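Local coordinates for probable histone-lysine N-methyltransferase, H3 lysine-9 specific SUVH9 (Arabidopsis thaliana, PDB 4NJ5), which takes part in gene silencing, lacks methyltransferase activity itself, and may bind methylated DNA and recruit RNA polymerase V to chromatin, at residues R362-R367 and G374-D379; F386-A391 and V486-A491. All blocks are in the same frame, centred on the assembly; numbering follows the deposited sequence.

Interaction 1 (R362-R367 and G374-D379); sequences RLEVFR and GVRSLD
The guanidinium of Arg376 lies flat on one face of the Phe366 ring, its CZ 3.5 Å from the ring centroid and the two planes only 13° apart, a stacked cation-pi pair. Gly374 CA meets the opposite face at 4.2 Å from the centroid, so the ring is held between charge and backbone. Arg376 reaches this place because its chain bends at chi3 (81°), which turns the guanidinium across the ring. At the edge of the same guanidinium, NH1 forms a salt bridge with Glu364 OE2; its modelled length is too short to be trusted. With the Phe366 ring cut back to an alanine, the guanidinium is likely to lose its platform and be freer to swing about the carboxylate. Beneath these side chains the antiparallel strands of a beta hairpin are joined by paired backbone bonds, Glu364 N to Arg376 O and Arg376 N to Glu364 O, each 2.9 Å. Past the strand end, Asp379 OD2 takes the Arg362 N-H at 2.7 Å from above the carboxylate plane, while Lys239 of helix 228-240 pairs with OD1. Arg246 and Tyr250 also grip the Glu364 carboxylate, and strand 264-267 flanks strand 363-367 on the side away from the hairpin partner.

Interaction 2 (F386-A391 and V486-A491); sequences FICEYA and VMLFAA
One water ties Glu389, Tyr390 and Val486 together: it accepts the Val486 N-H at 2.7 Å, and both Glu389 OE2 (2.7 Å) and Tyr390 O (3.1 Å) lie within hydrogen-bonding reach. The carboxylate has stronger company in Arg485, which forms a salt bridge with OE2, and the backbone N of Thr285 binds the same oxygen. Beside the water, Tyr390 N donates a nearly straight bond to Val486 O, 2.7 Å long and 174° at the hydrogen. The next bonds along the antiparallel strands, Leu488 N to Cys388 O and Ile387 N to Leu488 O, show that Ile387 and Cys388 together stand opposite the single residue Leu488. That pattern, with the helix-like backbone angles of Ile387, is consistent with a classic beta bulge in this edge strand of a SET-domain sheet. On one face of the sheet, the edge of the Phe386 ring points to the face of Phe489, centroids 5.7 Å apart and planes at 60°. Met487 SD approaches the Phe386 ring obliquely, 3.8 Å from CE1, in a Met-aromatic contact. A bend at chi2 (-64°) of Met487 carries the sulfur across to Glu389 as well, where it lies 3.5 Å from CB. Ile387 extends its CD1 toward the other strand, meeting Ala490 CB at 3.9 Å. On the other side of strand 485-490 from strand 386-389, Val471 of the neighbouring strand 469-475 packs on Val486 and Leu488.

In the fold
Two small sheets set near each other make up this example, and both contacts fall within the SET range of the chain. Interaction 1 closes a local hairpin, with six residues between its segments, before interaction 2 opens; strand 373-377 is followed directly by strand 386-389. Interaction 2, by contrast, brings together segments separated by 94 residues. Their centres are 14 Å apart, and the nearest atoms approach to about 4 Å without touching. Strands 373-377 and 386-389 are each outermost in their own four-stranded sheet within the chain. The chain thus passes from the edge of one sheet to the edge of another, and the later strand 485-490 returns to complete the second pairing, away from the zinc cluster.

Interaction 1 (R362-R367 and G374-D379)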
loop_
_atom_site.group_PDB
_atom_site.type_symbol
_atom_site.label_atom_id
_atom_site.label_comp_id
_atom_site.label_asym_id
_atom_site.label_seq_id
_atom_site.Cartn_x
_atom_site.Cartn_y
_atom_site.Cartn_z
ATOM N N ARG A 362 -10.011 -8.341 -2.936
ATOM C CA ARG A 362 -10.853 -8.347 -4.125
ATOM C C ARG A 362 -10.096 -7.725 -5.296
ATOM O O ARG A 362 -9.754 -6.541 -5.275
ATOM C CB ARG A 362 -12.174 -7.617 -3.864
ATOM C CG ARG A 362 -13.266 -7.904 -4.890
ATOM C CD ARG A 362 -14.624 -7.361 -4.442
ATOM N NE ARG A 362 -15.384 -8.316 -3.640
ATOM C CZ ARG A 362 -15.304 -8.420 -2.317
ATOM N NH1 ARG A 362 -16.039 -9.319 -1.677
ATOM N NH2 ARG A 362 -14.491 -7.627 -1.630
ATOM N N LEU A 363 -9.821 -8.538 -6.309
ATOM C CA LEU A 363 -9.041 -8.090 -7.454
ATOM C C LEU A 363 -9.866 -8.060 -8.735
ATOM O O LEU A 363 -10.947 -8.654 -8.821
ATOM C CB LEU A 363 -7.825 -8.992 -7.656
ATOM C CG LEU A 363 -6.918 -9.208 -6.448
ATOM C CD1 LEU A 363 -5.825 -10.212 -6.788
ATOM C CD2 LEU A 363 -6.324 -7.889 -5.993
ATOM N N GLU A 364 -9.326 -7.375 -9.736
ATOM C CA GLU A 364 -10.004 -7.183 -11.004
ATOM C C GLU A 364 -9.028 -7.341 -12.161
ATOM O O GLU A 364 -7.989 -6.680 -12.213
ATOM C CB GLU A 364 -10.660 -5.802 -11.038
ATOM C CG GLU A 364 -11.236 -5.399 -12.380
ATOM C CD GLU A 364 -12.128 -4.173 -12.275
ATOM O OE1 GLU A 364 -13.250 -4.297 -11.734
ATOM O OE2 GLU A 364 -11.706 -3.085 -12.725
ATOM N N VAL A 365 -9.365 -8.250 -13.068
ATOM C CA VAL A 365 -8.624 -8.445 -14.302
ATOM C C VAL A 365 -9.338 -7.633 -15.367
ATOM O O VAL A 365 -10.488 -7.907 -15.694
ATOM C CB VAL A 365 -8.610 -9.929 -14.709
ATOM C CG1 VAL A 365 -7.899 -10.116 -16.044
ATOM C CG2 VAL A 365 -7.950 -10.763 -13.626
ATOM N N PHE A 366 -8.669 -6.619 -15.893
ATOM C CA PHE A 366 -9.321 -5.693 -16.801
ATOM C C PHE A 366 -8.605 -5.623 -18.141
ATOM O O PHE A 366 -7.383 -5.760 -18.218
ATOM C CB PHE A 366 -9.408 -4.302 -16.174
ATOM C CG PHE A 366 -8.077 -3.645 -15.980
ATOM C CD1 PHE A 366 -7.295 -3.948 -14.878
ATOM C CD2 PHE A 366 -7.604 -2.728 -16.904
ATOM C CE1 PHE A 366 -6.066 -3.350 -14.697
ATOM C CE2 PHE A 366 -6.376 -2.123 -16.731
ATOM C CZ PHE A 366 -5.604 -2.435 -15.625
ATOM N N ARG A 367 -9.381 -5.415 -19.196
ATOM C CA ARG A 367 -8.837 -5.280 -20.533
ATOM C C ARG A 367 -8.084 -3.960 -20.624
ATOM O O ARG A 367 -8.478 -2.965 -20.012
ATOM C CB ARG A 367 -9.965 -5.333 -21.563
ATOM C CG ARG A 367 -9.515 -5.243 -23.012
ATOM C CD ARG A 367 -9.031 -6.580 -23.545
ATOM N NE ARG A 367 -8.885 -6.547 -24.996
ATOM C CZ ARG A 367 -7.751 -6.262 -25.630
ATOM N NH1 ARG A 367 -6.651 -5.994 -24.940
ATOM N NH2 ARG A 367 -7.718 -6.248 -26.957
ATOM N N GLY A 374 -4.706 -6.632 -17.528
ATOM C CA GLY A 374 -4.006 -6.153 -16.350
ATOM C C GLY A 374 -4.770 -6.500 -15.092
ATOM O O GLY A 374 -5.917 -6.928 -15.152
ATOM N N VAL A 375 -4.129 -6.325 -13.946
ATOM C CA VAL A 375 -4.762 -6.628 -12.675
ATOM C C VAL A 375 -4.672 -5.424 -11.749
ATOM O O VAL A 375 -3.613 -4.811 -11.620
ATOM C CB VAL A 375 -4.094 -7.831 -11.991
ATOM C CG1 VAL A 375 -4.751 -8.114 -10.650
ATOM C CG2 VAL A 375 -4.145 -9.057 -12.896
ATOM N N ARG A 376 -5.790 -5.085 -11.117
ATOM C CA ARG A 376 -5.821 -4.014 -10.133
ATOM C C ARG A 376 -6.586 -4.498 -8.906
ATOM O O ARG A 376 -7.330 -5.470 -8.984
ATOM C CB ARG A 376 -6.499 -2.774 -10.718
ATOM C CG ARG A 376 -7.856 -3.071 -11.340
ATOM C CD ARG A 376 -8.670 -1.804 -11.564
ATOM N NE ARG A 376 -8.290 -1.080 -12.773
ATOM C CZ ARG A 376 -8.989 -1.090 -13.904
ATOM N NH1 ARG A 376 -10.108 -1.793 -13.992
ATOM N NH2 ARG A 376 -8.570 -0.390 -14.950
ATOM N N SER A 377 -6.407 -3.823 -7.776
ATOM C CA SER A 377 -7.095 -4.203 -6.547
ATOM C C SER A 377 -8.196 -3.214 -6.180
ATOM O O SER A 377 -8.002 -2.004 -6.282
ATOM C CB SER A 377 -6.098 -4.303 -5.394
ATOM O OG SER A 377 -6.770 -4.475 -4.158
ATOM N N LEU A 378 -9.346 -3.726 -5.746
ATOM C CA LEU A 378 -10.407 -2.858 -5.234
ATOM C C LEU A 378 -10.077 -2.424 -3.813
ATOM O O LEU A 378 -10.576 -1.408 -3.325
ATOM C CB LEU A 378 -11.772 -3.551 -5.248
ATOM C CG LEU A 378 -12.267 -4.263 -6.510
ATOM C CD1 LEU A 378 -13.756 -4.554 -6.404
ATOM C CD2 LEU A 378 -11.977 -3.475 -7.769
ATOM N N ASP A 379 -9.235 -3.206 -3.147
ATOM C CA ASP A 379 -8.889 -2.935 -1.761
ATOM C C ASP A 379 -7.597 -2.142 -1.676
ATOM O O ASP A 379 -6.811 -2.103 -2.623
ATOM C CB ASP A 379 -8.749 -4.243 -0.980
ATOM C CG ASP A 379 -9.979 -5.128 -1.094
ATOM O OD1 ASP A 379 -11.096 -4.581 -1.206
ATOM O OD2 ASP A 379 -9.828 -6.369 -1.076
#

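Interaction 2 (F386-A391 and V486-A491)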
loop_
_atom_site.group_PDB
_atom_site.type_symbol
_atom_site.label_atom_id
_atom_site.label_comp_id
_atom_site.label_asym_id
_atom_site.label_seq_id
_atom_site.Cartn_x
_atom_site.Cartn_y
_atom_site.Cartn_z
ATOM N N PHE A 386 0.760 -9.462 1.915
ATOM C CA PHE A 386 0.593 -10.571 0.980
ATOM C C PHE A 386 -0.636 -10.359 0.112
ATOM O O PHE A 386 -1.716 -10.052 0.613
ATOM C CB PHE A 386 0.477 -11.897 1.734
ATOM C CG PHE A 386 0.031 -13.057 0.875
ATOM C CD1 PHE A 386 0.836 -13.536 -0.144
ATOM C CD2 PHE A 386 -1.189 -13.678 1.105
ATOM C CE1 PHE A 386 0.430 -14.612 -0.929
ATOM C CE2 PHE A 386 -1.601 -14.751 0.329
ATOM C CZ PHE A 386 -0.788 -15.221 -0.690
ATOM N N ILE A 387 -0.472 -10.527 -1.193
ATOM C CA ILE A 387 -1.575 -10.328 -2.120
ATOM C C ILE A 387 -2.191 -11.671 -2.511
ATOM O O ILE A 387 -3.342 -11.960 -2.184
ATOM C CB ILE A 387 -1.116 -9.543 -3.369
ATOM C CG1 ILE A 387 -0.576 -8.171 -2.951
ATOM C CG2 ILE A 387 -2.257 -9.387 -4.361
ATOM C CD1 ILE A 387 0.117 -7.406 -4.064
ATOM N N CYS A 388 -1.404 -12.494 -3.192
ATOM C CA CYS A 388 -1.863 -13.788 -3.666
ATOM C C CYS A 388 -0.667 -14.595 -4.135
ATOM O O CYS A 388 0.437 -14.062 -4.279
ATOM C CB CYS A 388 -2.817 -13.610 -4.841
ATOM S SG CYS A 388 -2.017 -12.855 -6.271
ATOM N N GLU A 389 -0.898 -15.878 -4.384
ATOM C CA GLU A 389 0.107 -16.746 -4.974
ATOM C C GLU A 389 0.171 -16.463 -6.472
ATOM O O GLU A 389 -0.792 -15.961 -7.056
ATOM C CB GLU A 389 -0.273 -18.213 -4.722
ATOM C CG GLU A 389 0.754 -19.244 -5.175
ATOM C CD GLU A 389 0.398 -20.664 -4.744
ATOM O OE1 GLU A 389 -0.504 -20.820 -3.893
ATOM O OE2 GLU A 389 1.020 -21.624 -5.256
ATOM N N TYR A 390 1.314 -16.758 -7.084
ATOM C CA TYR A 390 1.415 -16.800 -8.540
ATOM C C TYR A 390 1.242 -18.258 -8.964
ATOM O O TYR A 390 2.202 -19.026 -8.959
ATOM C CB TYR A 390 2.766 -16.252 -9.016
ATOM C CG TYR A 390 2.901 -16.226 -10.522
ATOM C CD1 TYR A 390 3.412 -17.318 -11.215
ATOM C CD2 TYR A 390 2.505 -15.112 -11.254
ATOM C CE1 TYR A 390 3.525 -17.304 -12.594
ATOM C CE2 TYR A 390 2.613 -15.086 -12.632
ATOM C CZ TYR A 390 3.123 -16.186 -13.298
ATOM O OH TYR A 390 3.238 -16.166 -14.672
ATOM N N ALA A 391 0.018 -18.637 -9.321
ATOM C CA ALA A 391 -0.322 -20.049 -9.515
ATOM C C ALA A 391 -0.310 -20.532 -10.969
ATOM O O ALA A 391 -0.994 -19.980 -11.831
ATOM C CB ALA A 391 -1.664 -20.370 -8.859
ATOM N N VAL A 486 5.384 -19.634 -5.306
ATOM C CA VAL A 486 5.685 -18.264 -5.677
ATOM C C VAL A 486 4.609 -17.367 -5.083
ATOM O O VAL A 486 3.449 -17.426 -5.495
ATOM C CB VAL A 486 5.713 -18.107 -7.213
ATOM C CG1 VAL A 486 6.207 -16.724 -7.607
ATOM C CG2 VAL A 486 6.586 -19.192 -7.840
ATOM N N MET A 487 4.986 -16.556 -4.098
ATOM C CA MET A 487 4.023 -15.707 -3.405
ATOM C C MET A 487 4.303 -14.231 -3.656
ATOM O O MET A 487 5.450 -13.789 -3.598
ATOM C CB MET A 487 4.031 -16.003 -1.906
ATOM C CG MET A 487 3.706 -17.448 -1.558
ATOM S SD MET A 487 2.037 -17.908 -2.047
ATOM C CE MET A 487 1.867 -19.509 -1.255
ATOM N N LEU A 488 3.251 -13.471 -3.932
ATOM C CA LEU A 488 3.405 -12.067 -4.290
ATOM C C LEU A 488 3.046 -11.144 -3.139
ATOM O O LEU A 488 2.073 -11.375 -2.422
ATOM C CB LEU A 488 2.558 -11.734 -5.516
ATOM C CG LEU A 488 2.835 -12.630 -6.722
ATOM C CD1 LEU A 488 1.899 -12.285 -7.860
ATOM C CD2 LEU A 488 4.288 -12.501 -7.160
ATOM N N PHE A 489 3.843 -10.095 -2.971
ATOM C CA PHE A 489 3.620 -9.136 -1.902
ATOM C C PHE A 489 3.618 -7.721 -2.455
ATOM O O PHE A 489 4.391 -7.400 -3.356
ATOM C CB PHE A 489 4.715 -9.254 -0.839
ATOM C CG PHE A 489 4.712 -10.563 -0.097
ATOM C CD1 PHE A 489 5.233 -11.710 -0.679
ATOM C CD2 PHE A 489 4.212 -10.638 1.193
ATOM C CE1 PHE A 489 5.238 -12.911 0.005
ATOM C CE2 PHE A 489 4.216 -11.842 1.886
ATOM C CZ PHE A 489 4.730 -12.978 1.290
ATOM N N ALA A 490 2.754 -6.873 -1.907
ATOM C CA ALA A 490 2.768 -5.458 -2.241
ATOM C C ALA A 490 4.073 -4.849 -1.746
ATOM O O ALA A 490 4.463 -5.048 -0.599
ATOM C CB ALA A 490 1.580 -4.751 -1.615
ATOM N N ALA A 491 4.752 -4.113 -2.616
ATOM C CA ALA A 491 6.035 -3.521 -2.261
ATOM C C ALA A 491 5.878 -2.134 -1.636
ATOM O O ALA A 491 6.798 -1.628 -0.993
ATOM C CB ALA A 491 6.947 -3.462 -3.477
HETATM O O HOH W 1 3.208 -20.744 -6.564
#